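Local coordinates for N utilization substance protein B (Aquifex aeolicus, PDB 3R2C), which probably binds the boxA antiterminator sequence of ribosomal RNA operons and takes part in the transcription antitermination that rRNA genes require, at residues D9-V14 / K49-A54; R17-G22 / A84-V89. All coordinates share one frame; numbering follows the deposited sequence.

Contact 1 (D9-V14 / K49-A54); sequences DTAFLV and KLVDTA
Ala11 and Val51 mark the point of nearest backbone approach, their CA atoms 5.4 Å apart, where segments 9-14 and 49-54 run in roughly the same N-to-C direction and cross at -39° with axes 9.0 Å apart. No hydrogen bond spans this gap, so the evidence for the contact is apolar packing, with 172 Å² buried in total. Val51 supplies the main projection. Its CG2 methyl approaches Ala11 CA at 3.6 Å and also lies against the Ala11 methyl, meeting the small residue at its backbone as well as at its side chain. The same methyl reaches Val14 CB, one helical turn further along, at 3.9 Å. With CG1 of Val51 anti to the backbone N (chi1 169°), CG2 is placed beside that N, and CG1 is left to meet Val14 CG1 at 4.0 Å; the two valine side chains cross at about a right angle. The preceding residue, Leu50, adds its stem, CB lying 3.7 Å from Ala11 CB, and its CD1 methyl comes 3.9 Å from that same Ala11 CB. The alanine methyl is thus touched by two consecutive residues of the partner. All four residues are buried. The contact joins helix 3-21 to helix 41-56 in this all-helical NusB fold. Leu87 of helix 79-94 packs on both Ala11 and Leu50, while Phe29 and Val32 of helix 25-36 pack on Val14, so two further helices close round the pair.

Contact 2 (R17-G22 / A84-V89); sequences RWDLRG and ALRLGV
Asp19 OD2 is gripped by three groups of helix 79-94: it forms salt bridges with Arg82 NE, the stronger partner, and with Arg86 NH1, and a hydrogen bond with Asn83 ND2. The link to Arg86 NH1, at 3.2 Å, is an ion pair that does not count as a hydrogen bond; the carboxylate and guanidinium planes are 62° apart, and OD2 meets the guanidinium obliquely. The carboxylate carbon itself lies at the edge of the guanidinium, in its plane, with Asp19 CG 3.3 Å from Arg86 NH1. A water joins the two groups a second time, donating to Asp19 OD1 at 2.7 Å and accepting from Arg86 NH2 at 3.0 Å, so both carboxylate oxygens are linked to the one guanidinium, one directly and one through water. The two backbones remain far apart, the CA atoms of Asp19 and Arg86 being 10.9 Å distant. The Arg86 chain, extended from CG to NE, spans most of the gap, and Asp19 turns CG anti to its own N (chi1 -155°); the two chains cross at about a right angle. The stronger polar partner of Arg86 is Asp62, salt-bridged to NH2, while Asn83 OD1 accepts a hydrogen bond from NH1, so Asn83 ties acid and base together from one amide. Two arginines beside it would be expected to favour the ionised form of Asp19. The polar network joins the C-terminal part of helix 3-21 to helix 79-94, while Ile58 and Ile61 of helix 58-66 pack on Arg86, and Trp18 rests against Ile58 and against Pro25 and Leu28 of helix 25-36.

Helix 3-21 serves both contacts, meeting helix 41-56 in contact 1 and helix 79-94 in contact 2. The centres of the two contacts lie about 8 Å apart. The chemistry changes along the shared helix. Contact 1 is wholly buried and apolar, with backbones close enough for small apolar side chains to touch; contact 2 is only partly buried, and there one long arginine, a short aspartate and a water bridge a wider separation. The two are physically continuous: Leu87 CD1 of segment 84-89 lies 3.9 Å from Ala11 CB, and Phe12 CE1 is 3.9 Å from Ala84 N. Helix 79-94 therefore packs against the apolar contact while its arginine reaches the acidic residue of contact 2.

Contact 1 (D9-V14 / K49-A54)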
loop_
_atom_site.group_PDB
_atom_site.type_symbol
_atom_site.label_atom_id
_atom_site.label_comp_id
_atom_site.label_asym_id
_atom_site.label_seq_id
_atom_site.Cartn_x
_atom_site.Cartn_y
_atom_site.Cartn_z
ATOM N N ASP A 9 7.118 3.926 6.636
ATOM C CA ASP A 9 5.983 3.041 6.886
ATOM C C ASP A 9 4.646 3.807 6.796
ATOM O O ASP A 9 3.688 3.349 6.162
ATOM C CB ASP A 9 6.108 2.356 8.249
ATOM C CG ASP A 9 4.863 1.536 8.603
ATOM O OD1 ASP A 9 4.715 0.415 8.070
ATOM O OD2 ASP A 9 4.019 2.014 9.395
ATOM N N THR A 10 4.581 4.982 7.413
ATOM C CA THR A 10 3.373 5.805 7.324
ATOM C C THR A 10 3.028 6.124 5.875
ATOM O O THR A 10 1.882 5.961 5.448
ATOM C CB THR A 10 3.552 7.120 8.102
ATOM O OG1 THR A 10 3.746 6.812 9.488
ATOM C CG2 THR A 10 2.339 8.025 7.938
ATOM N N ALA A 11 4.023 6.584 5.122
ATOM C CA ALA A 11 3.812 6.995 3.744
ATOM C C ALA A 11 3.381 5.798 2.891
ATOM O O ALA A 11 2.470 5.915 2.060
ATOM C CB ALA A 11 5.089 7.618 3.174
ATOM N N PHE A 12 4.025 4.647 3.100
ATOM C CA PHE A 12 3.625 3.434 2.379
ATOM C C PHE A 12 2.152 3.078 2.646
ATOM O O PHE A 12 1.394 2.767 1.713
ATOM C CB PHE A 12 4.495 2.234 2.759
ATOM C CG PHE A 12 3.893 0.928 2.335
ATOM C CD1 PHE A 12 4.049 0.477 1.036
ATOM C CD2 PHE A 12 3.146 0.163 3.232
ATOM C CE1 PHE A 12 3.466 -0.725 0.626
ATOM C CE2 PHE A 12 2.567 -1.027 2.836
ATOM C CZ PHE A 12 2.724 -1.471 1.521
ATOM N N LEU A 13 1.748 3.128 3.912
ATOM C CA LEU A 13 0.376 2.791 4.283
ATOM C C LEU A 13 -0.606 3.721 3.589
ATOM O O LEU A 13 -1.687 3.290 3.159
ATOM C CB LEU A 13 0.180 2.857 5.808
ATOM C CG LEU A 13 0.990 1.797 6.575
ATOM C CD1 LEU A 13 0.756 1.880 8.082
ATOM C CD2 LEU A 13 0.666 0.387 6.071
ATOM N N VAL A 14 -0.236 4.993 3.473
ATOM C CA VAL A 14 -1.115 5.950 2.818
ATOM C C VAL A 14 -1.238 5.650 1.321
ATOM O O VAL A 14 -2.344 5.611 0.804
ATOM C CB VAL A 14 -0.713 7.418 3.098
ATOM C CG1 VAL A 14 -1.587 8.389 2.283
ATOM C CG2 VAL A 14 -0.864 7.728 4.613
ATOM N N LYS A 49 5.732 14.795 3.525
ATOM C CA LYS A 49 6.514 15.163 2.350
ATOM C C LYS A 49 6.671 13.988 1.368
ATOM O O LYS A 49 6.564 14.180 0.157
ATOM C CB LYS A 49 7.882 15.693 2.762
ATOM C CG LYS A 49 8.671 16.303 1.609
ATOM C CD LYS A 49 9.723 17.256 2.129
ATOM C CE LYS A 49 10.684 16.533 3.034
ATOM N NZ LYS A 49 11.384 15.462 2.286
ATOM N N LEU A 50 6.903 12.782 1.887
ATOM C CA LEU A 50 6.965 11.580 1.048
ATOM C C LEU A 50 5.651 11.378 0.319
ATOM O O LEU A 50 5.644 11.150 -0.889
ATOM C CB LEU A 50 7.255 10.329 1.878
ATOM C CG LEU A 50 8.643 10.267 2.505
ATOM C CD1 LEU A 50 8.716 9.118 3.542
ATOM C CD2 LEU A 50 9.690 10.101 1.419
ATOM N N VAL A 51 4.545 11.454 1.055
ATOM C CA VAL A 51 3.224 11.258 0.451
ATOM C C VAL A 51 2.950 12.352 -0.571
ATOM O O VAL A 51 2.517 12.074 -1.696
ATOM C CB VAL A 51 2.089 11.222 1.506
ATOM C CG1 VAL A 51 0.716 11.284 0.820
ATOM C CG2 VAL A 51 2.195 9.952 2.352
ATOM N N ASP A 52 3.217 13.597 -0.203
ATOM C CA ASP A 52 2.938 14.709 -1.123
ATOM C C ASP A 52 3.735 14.567 -2.421
ATOM O O ASP A 52 3.242 14.888 -3.513
ATOM C CB ASP A 52 3.255 16.061 -0.472
ATOM C CG ASP A 52 2.257 16.434 0.618
ATOM O OD1 ASP A 52 1.189 15.784 0.707
ATOM O OD2 ASP A 52 2.540 17.386 1.381
ATOM N N THR A 53 4.959 14.074 -2.295
ATOM C CA THR A 53 5.864 13.950 -3.432
ATOM C C THR A 53 5.406 12.847 -4.376
ATOM O O THR A 53 5.332 13.057 -5.591
ATOM C CB THR A 53 7.308 13.628 -2.977
ATOM O OG1 THR A 53 7.816 14.707 -2.192
ATOM C CG2 THR A 53 8.223 13.405 -4.171
ATOM N N ALA A 54 5.097 11.680 -3.818
ATOM C CA ALA A 54 4.618 10.548 -4.613
ATOM C C ALA A 54 3.316 10.892 -5.326
ATOM O O ALA A 54 3.123 10.540 -6.489
ATOM C CB ALA A 54 4.406 9.309 -3.729
#

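Contact 2 (R17-G22 / A84-V89)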
loop_
_atom_site.group_PDB
_atom_site.type_symbol
_atom_site.label_atom_id
_atom_site.label_comp_id
_atom_site.label_asym_id
_atom_site.label_seq_id
_atom_site.Cartn_x
_atom_site.Cartn_y
_atom_site.Cartn_z
ATOM N N ARG A 17 -3.359 2.511 0.824
ATOM C CA ARG A 17 -4.787 2.814 0.958
ATOM C C ARG A 17 -5.343 3.625 -0.197
ATOM O O ARG A 17 -6.484 3.429 -0.625
ATOM C CB ARG A 17 -5.046 3.586 2.246
ATOM C CG ARG A 17 -5.336 2.683 3.394
ATOM C CD ARG A 17 -5.343 3.433 4.704
ATOM N NE ARG A 17 -4.934 2.543 5.778
ATOM C CZ ARG A 17 -5.178 2.759 7.062
ATOM N NH1 ARG A 17 -5.848 3.834 7.439
ATOM N NH2 ARG A 17 -4.767 1.874 7.953
ATOM N N TRP A 18 -4.542 4.554 -0.690
ATOM C CA TRP A 18 -4.953 5.423 -1.794
ATOM C C TRP A 18 -5.191 4.556 -3.033
ATOM O O TRP A 18 -6.191 4.708 -3.740
ATOM C CB TRP A 18 -3.838 6.432 -2.048
ATOM C CG TRP A 18 -4.102 7.439 -3.115
ATOM C CD1 TRP A 18 -5.257 8.119 -3.348
ATOM C CD2 TRP A 18 -3.160 7.899 -4.085
ATOM N NE1 TRP A 18 -5.092 8.979 -4.403
ATOM C CE2 TRP A 18 -3.805 8.864 -4.875
ATOM C CE3 TRP A 18 -1.825 7.595 -4.355
ATOM C CZ2 TRP A 18 -3.176 9.513 -5.926
ATOM C CZ3 TRP A 18 -1.196 8.235 -5.398
ATOM C CH2 TRP A 18 -1.866 9.192 -6.165
ATOM N N ASP A 19 -4.289 3.607 -3.254
ATOM C CA ASP A 19 -4.367 2.729 -4.414
ATOM C C ASP A 19 -5.658 1.912 -4.329
ATOM O O ASP A 19 -6.365 1.721 -5.322
ATOM C CB ASP A 19 -3.140 1.809 -4.453
ATOM C CG ASP A 19 -2.816 1.317 -5.859
ATOM O OD1 ASP A 19 -3.466 1.749 -6.823
ATOM O OD2 ASP A 19 -1.916 0.480 -6.004
ATOM N N LEU A 20 -5.980 1.459 -3.123
ATOM C CA LEU A 20 -7.140 0.602 -2.907
ATOM C C LEU A 20 -8.473 1.341 -2.881
ATOM O O LEU A 20 -9.493 0.792 -3.301
ATOM C CB LEU A 20 -6.983 -0.157 -1.597
ATOM C CG LEU A 20 -5.985 -1.307 -1.713
ATOM C CD1 LEU A 20 -5.546 -1.758 -0.339
ATOM C CD2 LEU A 20 -6.614 -2.429 -2.501
ATOM N N ARG A 21 -8.471 2.576 -2.400
ATOM C CA ARG A 21 -9.726 3.292 -2.155
ATOM C C ARG A 21 -9.962 4.466 -3.092
ATOM O O ARG A 21 -11.104 4.821 -3.354
ATOM C CB ARG A 21 -9.772 3.783 -0.713
ATOM C CG ARG A 21 -10.045 2.655 0.268
ATOM C CD ARG A 21 -9.765 3.060 1.686
ATOM N NE ARG A 21 -10.534 4.233 2.118
ATOM C CZ ARG A 21 -10.388 4.787 3.320
ATOM N NH1 ARG A 21 -9.522 4.261 4.186
ATOM N NH2 ARG A 21 -11.089 5.864 3.655
ATOM N N GLY A 22 -8.889 5.091 -3.562
ATOM C CA GLY A 22 -9.002 6.205 -4.490
ATOM C C GLY A 22 -9.574 7.456 -3.852
ATOM O O GLY A 22 -10.162 8.296 -4.518
ATOM N N ALA A 84 5.245 0.225 -2.667
ATOM C CA ALA A 84 6.590 0.300 -2.113
ATOM C C ALA A 84 7.549 0.858 -3.166
ATOM O O ALA A 84 8.450 1.640 -2.837
ATOM C CB ALA A 84 7.062 -1.070 -1.616
ATOM N N LEU A 85 7.360 0.459 -4.426
ATOM C CA LEU A 85 8.158 0.994 -5.528
ATOM C C LEU A 85 7.862 2.476 -5.758
ATOM O O LEU A 85 8.762 3.251 -6.035
ATOM C CB LEU A 85 7.934 0.200 -6.834
ATOM C CG LEU A 85 8.725 -1.123 -6.894
ATOM C CD1 LEU A 85 8.228 -2.037 -8.023
ATOM C CD2 LEU A 85 10.218 -0.853 -7.032
ATOM N N ARG A 86 6.606 2.878 -5.642
ATOM C CA ARG A 86 6.281 4.278 -5.859
ATOM C C ARG A 86 6.986 5.120 -4.807
ATOM O O ARG A 86 7.518 6.193 -5.096
ATOM C CB ARG A 86 4.773 4.502 -5.785
ATOM C CG ARG A 86 4.022 4.103 -7.064
ATOM C CD ARG A 86 2.532 3.825 -6.779
ATOM N NE ARG A 86 1.745 3.846 -8.006
ATOM C CZ ARG A 86 0.476 3.469 -8.103
ATOM N NH1 ARG A 86 -0.179 2.999 -7.046
ATOM N NH2 ARG A 86 -0.139 3.563 -9.266
ATOM N N LEU A 87 6.983 4.623 -3.581
ATOM C CA LEU A 87 7.590 5.347 -2.482
ATOM C C LEU A 87 9.110 5.414 -2.668
ATOM O O LEU A 87 9.729 6.466 -2.459
ATOM C CB LEU A 87 7.229 4.666 -1.158
ATOM C CG LEU A 87 7.841 5.290 0.098
ATOM C CD1 LEU A 87 7.424 6.752 0.231
ATOM C CD2 LEU A 87 7.438 4.484 1.344
ATOM N N GLY A 88 9.715 4.291 -3.056
ATOM C CA GLY A 88 11.155 4.235 -3.275
ATOM C C GLY A 88 11.569 5.226 -4.355
ATOM O O GLY A 88 12.557 5.935 -4.225
ATOM N N VAL A 89 10.802 5.296 -5.427
ATOM C CA VAL A 89 11.156 6.200 -6.521
ATOM C C VAL A 89 11.010 7.658 -6.080
ATOM O O VAL A 89 11.853 8.491 -6.391
ATOM C CB VAL A 89 10.311 5.925 -7.775
ATOM C CG1 VAL A 89 10.470 7.071 -8.812
ATOM C CG2 VAL A 89 10.707 4.583 -8.377
HETATM O O HOH W 1 -2.614 1.940 -9.395
#